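Local coordinates for protein adenylyltransferase (Bartonella henselae str. Houston-1, PDB 5NH2) that transfers AMP from ATP onto tyrosine or threonine residues of host target proteins through its Fic domain, as part of bacterial virulence, at residues His37-Ala40 and Lys41-Asn45; Leu60-Ile63 and His64-Phe68; Leu163-Glu166 and Asn167-Lys170. One frame throughout, in Å; residues are numbered along the deposited sequence.

Following the chain from the N terminus, interaction 1 comes first, on helix 28-46, then interaction 2 on helix 57-68, and interaction 3 much later on helix 157-171. Each is one continuous helical stretch, so the three lie in series: none encloses or crosses another, and none closes a loop longer than a helical turn. They join through side chains instead. Met43 and Thr39 of interaction 1 pack on Leu67 and Phe68 of interaction 2, tying together two successive helices. Leu60, Ile63 and Leu67 then meet Leu163 and Phe164 of interaction 3, inside the Fic domain. Interaction 2 is thus the common neighbour, since interactions 1 and 3 do not touch.

Interaction 1. Residues His37-Ala40 and Lys41-Asn45; sequences HDTA and KAMIN
Met43 sets its CG against Thr39 O, one turn earlier in helix 28-46, a regular alpha-helix that packs on the antitoxin homologue BiaA on one side and on helix 57-68 on another. CG lies 3.2 Å from Thr39 O, the same oxygen that accepts the Met43 backbone N at 2.9 Å. One residue on, Ile44 N bonds to Ala40 O, and here the end of the side chain, CD1, comes within 3.4 Å of that oxygen. His37 O and Asp38 O take the amides of Lys41 and Ala42 in the usual i to i+4 way.

Outward from the backbone, Thr39 and Met43 pack on Phe68 and Leu67 of helix 57-68, and the Thr39 side chain comes about 4 Å from that of Arg159, an ATP-binding residue. A different side of the helix meets BiaA: Ala40 packs on its Val28, and His37 is hydrogen-bonded through ND1 to Thr43 OG1 and through NE2 to Met64 O of that chain. Lys41, fully extended, delivers NZ to a salt bridge with Asp65 of BiaA. Lys41 O accepts two hydrogen bonds, from Asn45 N and from Asn45 ND2, the latter 3.0 Å away and 48° above the carbonyl plane.

Interaction 2. Residues Leu60-Ile63 and His64-Phe68; sequences LCHI and HQQLF
The CG of Gln66 rests over one face of the His62 ring, 4.1 Å from its centroid and 21° off the ring normal, a CH-pi contact displaced toward the rim. His62 swings its ring toward the next turn because CG stands anti to the backbone N (chi1 170°), and NE2 is then taken up by a hydrogen bond to Glu49, which also touches the Gln66 side chain. In the backbone of the same pair, His62 O accepts the backbone N of Gln66 at 2.8 Å.

The other main-chain acceptors are filled in the same i to i+4 manner: Leu60 O by His64 N, Cys61 O by Gln65 N, and Ile63 O by Leu67 N at 2.9 Å. Leu67 CG also crowds Ile63 O, at 3.3 Å, while the side chains of Ile63 and Leu67 lie side by side, pointing the same way, with CG2 of the first and CD1 of the second 4.2 Å apart.

All of this belongs to helix 57-68 of the Fic domain, which packs against both helix 28-46 and helix 157-171. Leu67 packs on Met43 and Leu46, whereas Leu60, Ile63 and His64 all touch Thr160.

His64 is a buried polar residue, and both its ring nitrogens are engaged: ND1 with Gly76 N and NE2 with Glu155 O, the latter belonging to a residue that binds ATP. Two bonds at different positions should fix the ring's rotation. The ring also stacks with Phe153, and Phe68 CD2 lies 3.6 Å above one face, over the centre.

Interaction 3. Residues Leu163-Glu166 and Asn167-Lys170; sequences LFFE and NLAK
Leu163 and Asn167 lie alongside each other, pointing the same way, on helix 157-171 of the Fic domain, an alpha-helix whose first residues include part of the ATP site. The leucine methyl CD2 approaches the amide of Asn167, 3.5 Å from ND2 and 3.8 Å from CG. Asn167 CG stands beside its own backbone N and anti to the carbonyl carbon (chi1 -81°), which lays the amide back along Leu163; ND2, otherwise pressed against a hydrocarbon, is satisfied by a hydrogen bond to Tyr59 OH. Leu51 packs on the same asparagine.

The tightly packed side continues with Phe165 and Leu168, which lie side by side. The leucine CD2 is 4.0 Å from both CD2 and CE2 of the Phe165 ring, and Phe144 of helix 133-150 meets that ring edge-to-face. Leu143 and Leu147 add further cover to Phe165, and Phe136 does so for Leu168 and Ala169. Phe164 packs against Tyr59, Leu60 and Ile63 of helix 57-68, so the stretch packs on both helices.

Toward solvent the contact is looser. Lys170 is exposed, its chain bent at chi3, and what it brings to Glu166 is mainly backbone: Lys170 N bonds to Glu166 O at 2.9 Å. Their charged ends stay apart, Glu166 OE1 and Lys170 NZ being 6.2 Å from each other, so any attraction between them is probably weak. Glu166 packs on Phe178 instead. Back in the buried part, Leu168 CB sits just 3.2 Å from Phe164 O, the oxygen that accepts the Leu168 amide.

Interaction 1. Residues His37-Ala40 and Lys41-Asn45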
loop_
_atom_site.group_PDB
_atom_site.type_symbol
_atom_site.label_atom_id
_atom_site.label_comp_id
_atom_site.label_asym_id
_atom_site.label_seq_id
_atom_site.Cartn_x
_atom_site.Cartn_y
_atom_site.Cartn_z
ATOM N N HIS A 37 -15.041 -3.244 4.876
ATOM C CA HIS A 37 -15.092 -3.787 6.228
ATOM C C HIS A 37 -14.625 -5.233 6.246
ATOM O O HIS A 37 -13.770 -5.619 7.078
ATOM C CB HIS A 37 -16.521 -3.656 6.745
ATOM C CG HIS A 37 -16.768 -4.325 8.058
ATOM N ND1 HIS A 37 -16.880 -3.619 9.234
ATOM C CD2 HIS A 37 -16.997 -5.620 8.369
ATOM C CE1 HIS A 37 -17.146 -4.455 10.220
ATOM N NE2 HIS A 37 -17.224 -5.675 9.721
ATOM N N ASP A 38 -15.128 -6.030 5.280
ATOM C CA ASP A 38 -14.744 -7.436 5.197
ATOM C C ASP A 38 -13.283 -7.575 4.813
ATOM O O ASP A 38 -12.593 -8.458 5.329
ATOM C CB ASP A 38 -15.639 -8.174 4.193
ATOM C CG ASP A 38 -17.065 -8.427 4.743
ATOM O OD1 ASP A 38 -17.242 -8.353 5.983
ATOM O OD2 ASP A 38 -18.010 -8.693 3.938
ATOM N N THR A 39 -12.794 -6.716 3.890
ATOM C CA THR A 39 -11.385 -6.776 3.488
ATOM C C THR A 39 -10.466 -6.404 4.642
ATOM O O THR A 39 -9.369 -6.963 4.766
ATOM C CB THR A 39 -11.130 -5.856 2.306
ATOM O OG1 THR A 39 -11.965 -6.266 1.233
ATOM C CG2 THR A 39 -9.693 -5.932 1.859
ATOM N N ALA A 40 -10.902 -5.488 5.517
ATOM C CA ALA A 40 -10.141 -5.268 6.754
ATOM C C ALA A 40 -10.065 -6.549 7.585
ATOM O O ALA A 40 -8.982 -6.954 8.060
ATOM C CB ALA A 40 -10.772 -4.142 7.572
ATOM N N LYS A 41 -11.198 -7.219 7.750
ATOM C CA LYS A 41 -11.164 -8.452 8.530
ATOM C C LYS A 41 -10.183 -9.447 7.914
ATOM O O LYS A 41 -9.342 -10.013 8.633
ATOM C CB LYS A 41 -12.572 -9.064 8.647
ATOM C CG LYS A 41 -12.573 -10.370 9.463
ATOM C CD LYS A 41 -13.806 -11.227 9.196
ATOM C CE LYS A 41 -13.725 -12.590 9.879
ATOM N NZ LYS A 41 -14.889 -13.454 9.587
ATOM N N ALA A 42 -10.239 -9.619 6.569
ATOM C CA ALA A 42 -9.371 -10.580 5.879
ATOM C C ALA A 42 -7.895 -10.213 6.008
ATOM O O ALA A 42 -7.059 -11.095 6.177
ATOM C CB ALA A 42 -9.748 -10.736 4.385
ATOM N N MET A 43 -7.528 -8.933 5.904
ATOM C CA MET A 43 -6.100 -8.633 6.081
ATOM C C MET A 43 -5.617 -8.983 7.488
ATOM O O MET A 43 -4.508 -9.517 7.671
ATOM C CB MET A 43 -5.813 -7.165 5.789
ATOM C CG MET A 43 -6.183 -6.811 4.418
ATOM S SD MET A 43 -5.932 -5.075 4.153
ATOM C CE MET A 43 -4.138 -4.975 4.361
ATOM N N ILE A 44 -6.423 -8.680 8.509
ATOM C CA ILE A 44 -5.919 -9.014 9.837
ATOM C C ILE A 44 -5.692 -10.513 9.944
ATOM O O ILE A 44 -4.644 -10.956 10.425
ATOM C CB ILE A 44 -6.829 -8.475 10.948
ATOM C CG1 ILE A 44 -6.338 -7.095 11.358
ATOM C CG2 ILE A 44 -6.642 -9.304 12.220
ATOM C CD1 ILE A 44 -6.823 -6.008 10.561
ATOM N N ASN A 45 -6.608 -11.318 9.386
ATOM C CA ASN A 45 -6.435 -12.758 9.529
ATOM C C ASN A 45 -5.294 -13.270 8.639
ATOM O O ASN A 45 -4.494 -14.099 9.064
ATOM C CB ASN A 45 -7.774 -13.445 9.244
ATOM C CG ASN A 45 -8.716 -13.409 10.455
ATOM O OD1 ASN A 45 -8.669 -14.286 11.367
ATOM N ND2 ASN A 45 -9.570 -12.395 10.482
#

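Interaction 2. Residues Leu60-Ile63 and His64-Phe68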
loop_
_atom_site.group_PDB
_atom_site.type_symbol
_atom_site.label_atom_id
_atom_site.label_comp_id
_atom_site.label_asym_id
_atom_site.label_seq_id
_atom_site.Cartn_x
_atom_site.Cartn_y
_atom_site.Cartn_z
ATOM N N LEU A 60 0.121 -14.639 -5.423
ATOM C CA LEU A 60 -0.622 -13.398 -5.695
ATOM C C LEU A 60 -2.136 -13.635 -5.736
ATOM O O LEU A 60 -2.921 -12.878 -5.120
ATOM C CB LEU A 60 -0.146 -12.779 -7.010
ATOM C CG LEU A 60 -0.707 -11.419 -7.326
ATOM C CD1 LEU A 60 -0.029 -10.383 -6.456
ATOM C CD2 LEU A 60 -0.613 -11.078 -8.853
ATOM N N CYS A 61 -2.566 -14.705 -6.450
ATOM C CA CYS A 61 -3.999 -14.974 -6.561
ATOM C C CYS A 61 -4.593 -15.473 -5.242
ATOM O O CYS A 61 -5.761 -15.182 -4.947
ATOM C CB CYS A 61 -4.275 -15.973 -7.685
ATOM S SG CYS A 61 -4.011 -15.260 -9.347
ATOM N N HIS A 62 -3.815 -16.220 -4.449
ATOM C CA HIS A 62 -4.240 -16.623 -3.105
ATOM C C HIS A 62 -4.477 -15.399 -2.200
ATOM O O HIS A 62 -5.507 -15.296 -1.526
ATOM C CB HIS A 62 -3.181 -17.567 -2.497
ATOM C CG HIS A 62 -3.372 -17.860 -1.033
ATOM N ND1 HIS A 62 -4.248 -18.823 -0.568
ATOM C CD2 HIS A 62 -2.782 -17.332 0.070
ATOM C CE1 HIS A 62 -4.207 -18.859 0.756
ATOM N NE2 HIS A 62 -3.332 -17.958 1.168
ATOM N N ILE A 63 -3.558 -14.437 -2.210
ATOM C CA ILE A 63 -3.784 -13.181 -1.479
ATOM C C ILE A 63 -5.097 -12.488 -1.912
ATOM O O ILE A 63 -5.925 -12.106 -1.067
ATOM C CB ILE A 63 -2.577 -12.252 -1.662
ATOM C CG1 ILE A 63 -1.385 -12.787 -0.898
ATOM C CG2 ILE A 63 -2.917 -10.882 -1.200
ATOM C CD1 ILE A 63 -0.178 -11.960 -1.204
ATOM N N HIS A 64 -5.282 -12.290 -3.234
ATOM C CA HIS A 64 -6.507 -11.635 -3.719
ATOM C C HIS A 64 -7.740 -12.436 -3.294
ATOM O O HIS A 64 -8.755 -11.871 -2.845
ATOM C CB HIS A 64 -6.433 -11.463 -5.249
ATOM C CG HIS A 64 -7.559 -10.665 -5.844
ATOM N ND1 HIS A 64 -8.777 -11.223 -6.176
ATOM C CD2 HIS A 64 -7.642 -9.349 -6.191
ATOM C CE1 HIS A 64 -9.571 -10.283 -6.662
ATOM N NE2 HIS A 64 -8.900 -9.140 -6.700
ATOM N N GLN A 65 -7.626 -13.766 -3.343
ATOM C CA GLN A 65 -8.722 -14.632 -2.955
ATOM C C GLN A 65 -9.042 -14.496 -1.468
ATOM O O GLN A 65 -10.212 -14.542 -1.078
ATOM C CB GLN A 65 -8.388 -16.070 -3.285
ATOM C CG GLN A 65 -9.606 -16.990 -3.193
ATOM C CD GLN A 65 -9.275 -18.319 -2.550
ATOM O OE1 GLN A 65 -8.858 -18.375 -1.384
ATOM N NE2 GLN A 65 -9.454 -19.401 -3.299
ATOM N N GLN A 66 -8.031 -14.335 -0.617
ATOM C CA GLN A 66 -8.355 -14.224 0.803
ATOM C C GLN A 66 -8.942 -12.845 1.095
ATOM O O GLN A 66 -9.891 -12.729 1.878
ATOM C CB GLN A 66 -7.127 -14.527 1.684
ATOM C CG GLN A 66 -6.698 -16.021 1.579
ATOM C CD GLN A 66 -7.741 -16.989 2.119
ATOM O OE1 GLN A 66 -8.277 -17.820 1.389
ATOM N NE2 GLN A 66 -8.034 -16.879 3.405
ATOM N N LEU A 67 -8.456 -11.804 0.408
ATOM C CA LEU A 67 -8.966 -10.458 0.709
ATOM C C LEU A 67 -10.439 -10.327 0.337
ATOM O O LEU A 67 -11.206 -9.686 1.062
ATOM C CB LEU A 67 -8.135 -9.343 0.016
ATOM C CG LEU A 67 -6.638 -9.213 0.373
ATOM C CD1 LEU A 67 -5.929 -8.092 -0.391
ATOM C CD2 LEU A 67 -6.365 -9.108 1.895
ATOM N N PHE A 68 -10.824 -10.840 -0.835
ATOM C CA PHE A 68 -12.120 -10.532 -1.432
ATOM C C PHE A 68 -13.122 -11.690 -1.492
ATOM O O PHE A 68 -14.197 -11.514 -2.084
ATOM C CB PHE A 68 -11.885 -9.922 -2.817
ATOM C CG PHE A 68 -11.088 -8.654 -2.753
ATOM C CD1 PHE A 68 -11.664 -7.487 -2.253
ATOM C CD2 PHE A 68 -9.742 -8.633 -3.144
ATOM C CE1 PHE A 68 -10.907 -6.300 -2.140
ATOM C CE2 PHE A 68 -8.960 -7.456 -3.055
ATOM C CZ PHE A 68 -9.548 -6.278 -2.546
#

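Interaction 3. Residues Leu163-Glu166 and Asn167-Lys170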
loop_
_atom_site.group_PDB
_atom_site.type_symbol
_atom_site.label_atom_id
_atom_site.label_comp_id
_atom_site.label_asym_id
_atom_site.label_seq_id
_atom_site.Cartn_x
_atom_site.Cartn_y
_atom_site.Cartn_z
ATOM N N LEU A 163 0.471 -6.081 -0.366
ATOM C CA LEU A 163 0.662 -7.197 0.555
ATOM C C LEU A 163 1.679 -8.212 0.008
ATOM O O LEU A 163 2.473 -8.785 0.771
ATOM C CB LEU A 163 -0.674 -7.875 0.853
ATOM C CG LEU A 163 -0.945 -8.110 2.348
ATOM C CD1 LEU A 163 -2.330 -8.705 2.543
ATOM C CD2 LEU A 163 0.140 -8.971 3.038
ATOM N N PHE A 164 1.662 -8.448 -1.304
ATOM C CA PHE A 164 2.628 -9.377 -1.897
ATOM C C PHE A 164 4.047 -8.879 -1.664
ATOM O O PHE A 164 4.936 -9.655 -1.278
ATOM C CB PHE A 164 2.321 -9.558 -3.395
ATOM C CG PHE A 164 3.242 -10.534 -4.159
ATOM C CD1 PHE A 164 4.461 -10.107 -4.690
ATOM C CD2 PHE A 164 2.834 -11.839 -4.433
ATOM C CE1 PHE A 164 5.288 -10.989 -5.433
ATOM C CE2 PHE A 164 3.651 -12.702 -5.190
ATOM C CZ PHE A 164 4.868 -12.278 -5.691
ATOM N N PHE A 165 4.269 -7.575 -1.814
ATOM C CA PHE A 165 5.652 -7.115 -1.701
ATOM C C PHE A 165 6.091 -6.941 -0.253
ATOM O O PHE A 165 7.285 -7.095 0.030
ATOM C CB PHE A 165 5.856 -5.859 -2.571
ATOM C CG PHE A 165 6.149 -6.206 -4.013
ATOM C CD1 PHE A 165 5.122 -6.419 -4.913
ATOM C CD2 PHE A 165 7.463 -6.382 -4.440
ATOM C CE1 PHE A 165 5.381 -6.794 -6.260
ATOM C CE2 PHE A 165 7.761 -6.737 -5.770
ATOM C CZ PHE A 165 6.705 -6.951 -6.695
ATOM N N GLU A 166 5.144 -6.721 0.676
ATOM C CA GLU A 166 5.472 -6.708 2.107
ATOM C C GLU A 166 5.911 -8.090 2.565
ATOM O O GLU A 166 6.923 -8.240 3.266
ATOM C CB GLU A 166 4.271 -6.236 2.952
ATOM C CG GLU A 166 3.851 -4.765 2.804
ATOM C CD GLU A 166 2.424 -4.477 3.334
ATOM O OE1 GLU A 166 1.796 -5.359 3.962
ATOM O OE2 GLU A 166 1.916 -3.358 3.124
ATOM N N ASN A 167 5.153 -9.108 2.176
ATOM C CA ASN A 167 5.471 -10.474 2.560
ATOM C C ASN A 167 6.725 -10.979 1.849
ATOM O O ASN A 167 7.564 -11.663 2.456
ATOM C CB ASN A 167 4.262 -11.350 2.257
ATOM C CG ASN A 167 3.218 -11.264 3.335
ATOM O OD1 ASN A 167 3.455 -10.678 4.379
ATOM N ND2 ASN A 167 2.068 -11.889 3.105
ATOM N N LEU A 168 6.882 -10.644 0.571
ATOM C CA LEU A 168 8.122 -10.951 -0.139
ATOM C C LEU A 168 9.337 -10.360 0.579
ATOM O O LEU A 168 10.348 -11.050 0.787
ATOM C CB LEU A 168 8.054 -10.429 -1.572
ATOM C CG LEU A 168 9.328 -10.656 -2.406
ATOM C CD1 LEU A 168 9.527 -12.154 -2.762
ATOM C CD2 LEU A 168 9.291 -9.800 -3.662
ATOM N N ALA A 169 9.273 -9.075 0.949
ATOM C CA ALA A 169 10.407 -8.504 1.691
ATOM C C ALA A 169 10.616 -9.208 3.021
ATOM O O ALA A 169 11.757 -9.417 3.455
ATOM C CB ALA A 169 10.195 -7.012 1.945
ATOM N N LYS A 170 9.521 -9.523 3.726
ATOM C CA LYS A 170 9.672 -10.164 5.025
ATOM C C LYS A 170 10.364 -11.506 4.882
ATOM O O LYS A 170 11.214 -11.862 5.706
ATOM C CB LYS A 170 8.314 -10.333 5.707
ATOM C CG LYS A 170 8.379 -10.512 7.204
ATOM C CD LYS A 170 6.955 -10.541 7.796
ATOM C CE LYS A 170 6.033 -9.440 7.205
ATOM N NZ LYS A 170 4.593 -9.500 7.651
#